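CDC25-like phosphatase YCH1 (Saccharomyces cerevisiae, PDB 3FS5) acts as a protein phosphatase, built on a rhodanese fold like that of the Cdc25 catalytic domain. Local coordinates at residues Gly51-Ala55 against Glu68-Leu73. Residues are numbered along the deposited sequence; the frame is centred on the assembly and turned at random.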
loop_
_atom_site.group_PDB
_atom_site.type_symbol
_atom_site.label_atom_id
_atom_site.label_comp_id
_atom_site.label_asym_id
_atom_site.label_seq_id
_atom_site.Cartn_x
_atom_site.Cartn_y
_atom_site.Cartn_z
ATOM N N GLY A 51 -6.067 1.715 5.535
ATOM C CA GLY A 51 -4.670 1.455 5.228
ATOM C C GLY A 51 -3.802 1.662 6.463
ATOM O O GLY A 51 -4.267 2.233 7.445
ATOM N N TRP A 52 -2.557 1.186 6.440
ATOM C CA TRP A 52 -1.667 1.381 7.581
ATOM C C TRP A 52 -0.604 2.407 7.202
ATOM O O TRP A 52 -0.144 2.445 6.061
ATOM C CB TRP A 52 -0.975 0.081 8.003
ATOM C CG TRP A 52 -1.887 -1.029 8.431
ATOM C CD1 TRP A 52 -3.189 -0.923 8.836
ATOM C CD2 TRP A 52 -1.553 -2.418 8.504
ATOM N NE1 TRP A 52 -3.687 -2.168 9.152
ATOM C CE2 TRP A 52 -2.703 -3.103 8.957
ATOM C CE3 TRP A 52 -0.392 -3.154 8.228
ATOM C CZ2 TRP A 52 -2.728 -4.493 9.140
ATOM C CZ3 TRP A 52 -0.415 -4.537 8.410
ATOM C CH2 TRP A 52 -1.579 -5.190 8.861
ATOM N N HIS A 53 -0.214 3.227 8.169
ATOM C CA HIS A 53 0.770 4.277 7.944
ATOM C C HIS A 53 2.140 3.924 8.528
ATOM O O HIS A 53 2.319 3.925 9.743
ATOM C CB HIS A 53 0.231 5.580 8.553
ATOM C CG HIS A 53 1.127 6.763 8.375
ATOM N ND1 HIS A 53 2.011 6.883 7.324
ATOM C CD2 HIS A 53 1.237 7.907 9.091
ATOM C CE1 HIS A 53 2.628 8.049 7.402
ATOM N NE2 HIS A 53 2.175 8.689 8.464
ATOM N N TYR A 54 3.086 3.598 7.644
ATOM C CA TYR A 54 4.466 3.252 8.014
ATOM C C TYR A 54 5.434 4.079 7.170
ATOM O O TYR A 54 5.728 3.726 6.025
ATOM C CB TYR A 54 4.750 1.758 7.774
ATOM C CG TYR A 54 4.188 0.847 8.840
ATOM C CD1 TYR A 54 2.825 0.571 8.897
ATOM C CD2 TYR A 54 5.014 0.293 9.819
ATOM C CE1 TYR A 54 2.295 -0.229 9.898
ATOM C CE2 TYR A 54 4.494 -0.510 10.827
ATOM C CZ TYR A 54 3.131 -0.764 10.861
ATOM O OH TYR A 54 2.592 -1.536 11.862
ATOM N N ALA A 55 5.938 5.173 7.737
ATOM C CA ALA A 55 6.849 6.061 7.017
ATOM C C ALA A 55 8.079 5.356 6.442
ATOM O O ALA A 55 8.775 4.618 7.142
ATOM C CB ALA A 55 7.284 7.213 7.928
ATOM N N GLU A 68 8.279 -5.080 12.541
ATOM C CA GLU A 68 6.922 -4.928 13.062
ATOM C C GLU A 68 5.896 -4.997 11.932
ATOM O O GLU A 68 4.863 -5.650 12.064
ATOM C CB GLU A 68 6.765 -3.592 13.798
ATOM C CG GLU A 68 5.307 -3.177 13.985
ATOM C CD GLU A 68 5.147 -1.810 14.626
ATOM O OE1 GLU A 68 4.060 -1.210 14.471
ATOM O OE2 GLU A 68 6.094 -1.339 15.291
ATOM N N LEU A 69 6.178 -4.308 10.830
ATOM C CA LEU A 69 5.275 -4.310 9.684
ATOM C C LEU A 69 5.154 -5.723 9.120
ATOM O O LEU A 69 4.054 -6.208 8.890
ATOM C CB LEU A 69 5.780 -3.357 8.593
ATOM C CG LEU A 69 4.990 -3.389 7.279
ATOM C CD1 LEU A 69 3.521 -3.057 7.544
ATOM C CD2 LEU A 69 5.604 -2.411 6.289
ATOM N N LYS A 70 6.293 -6.376 8.905
ATOM C CA LYS A 70 6.313 -7.739 8.381
ATOM C C LYS A 70 5.461 -8.663 9.252
ATOM O O LYS A 70 4.631 -9.419 8.748
ATOM C CB LYS A 70 7.751 -8.265 8.334
ATOM C CG LYS A 70 7.865 -9.746 7.989
ATOM C CD LYS A 70 9.311 -10.215 8.061
ATOM C CE LYS A 70 9.425 -11.718 7.878
ATOM N NZ LYS A 70 10.838 -12.172 7.980
ATOM N N HIS A 71 5.684 -8.603 10.560
ATOM C CA HIS A 71 4.940 -9.429 11.499
ATOM C C HIS A 71 3.438 -9.183 11.385
ATOM O O HIS A 71 2.654 -10.131 11.315
ATOM C CB HIS A 71 5.395 -9.147 12.933
ATOM C CG HIS A 71 4.642 -9.926 13.967
ATOM N ND1 HIS A 71 4.837 -11.275 14.172
ATOM C CD2 HIS A 71 3.660 -9.553 14.824
ATOM C CE1 HIS A 71 4.008 -11.702 15.108
ATOM N NE2 HIS A 71 3.283 -10.677 15.521
ATOM N N ARG A 72 3.033 -7.914 11.366
ATOM C CA ARG A 72 1.616 -7.587 11.269
ATOM C C ARG A 72 1.005 -8.128 9.991
ATOM O O ARG A 72 -0.094 -8.683 10.009
ATOM C CB ARG A 72 1.389 -6.074 11.313
ATOM C CG ARG A 72 1.479 -5.458 12.688
ATOM C CD ARG A 72 0.981 -4.020 12.660
ATOM N NE ARG A 72 -0.465 -3.940 12.467
ATOM C CZ ARG A 72 -1.138 -2.799 12.348
ATOM N NH1 ARG A 72 -2.453 -2.814 12.179
ATOM N NH2 ARG A 72 -0.496 -1.638 12.386
ATOM N N LEU A 73 1.713 -7.949 8.881
ATOM C CA LEU A 73 1.231 -8.420 7.592
ATOM C C LEU A 73 1.046 -9.935 7.577
ATOM O O LEU A 73 -0.014 -10.429 7.196
ATOM C CB LEU A 73 2.197 -8.000 6.475
ATOM C CG LEU A 73 2.215 -6.499 6.150
ATOM C CD1 LEU A 73 3.263 -6.212 5.088
ATOM C CD2 LEU A 73 0.830 -6.056 5.670
#
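In this rhodanese-like domain, strand 52-53 is an outermost strand of the central parallel sheet, and W52 and Y54 reach from it and the residue that follows onto helix 63-78. W52 pairs its backbone with V35 and D37 of the neighbouring strand. Its indole takes the guanidinium of R72 flat on one face, with the planes 25° apart. R72 CZ sits 3.8 Å from the centroid of the six-membered ring of W52, almost straight above it, which makes a cation-pi contact. R72 NH1 and W52 NE1 are both donors and do not bond to each other. The arginine chain turns at its third torsion (chi3 71°) and carries the guanidinium back over the indole. From there R72 NH2 donates to Y54 OH over 3.1 Å, at 156° and tilted from the guanidinium plane. Y54 OH in turn donates to E68 OE1, 3.0 Å away, on the anti side and tilted out of the carboxylate plane. One hydroxyl thus links arginine to glutamate. The rest of the contact is apolar. L69 CD1 lies over the centre of the Y54 ring, 3.9 Å from its centroid, and also meets the edge of the W52 indole. L73 CD2 touches W52 CZ3 at 3.4 Å, and L73 itself packs on L84 and V86 of the sheet. L59 of helix 56-61 adds contacts to both Y54 and L69. A phenylalanine in place of Y54 could still pack on L69 but would probably leave R72 NH2 and E68 OE1 without their shared hydroxyl, and the guanidinium less firmly placed over W52. A polar chain runs from exposed E68 through buried Y54 to partly exposed R72, whose N-H probably makes the hydroxyl a better donor to E68, while the leucines join helix to sheet.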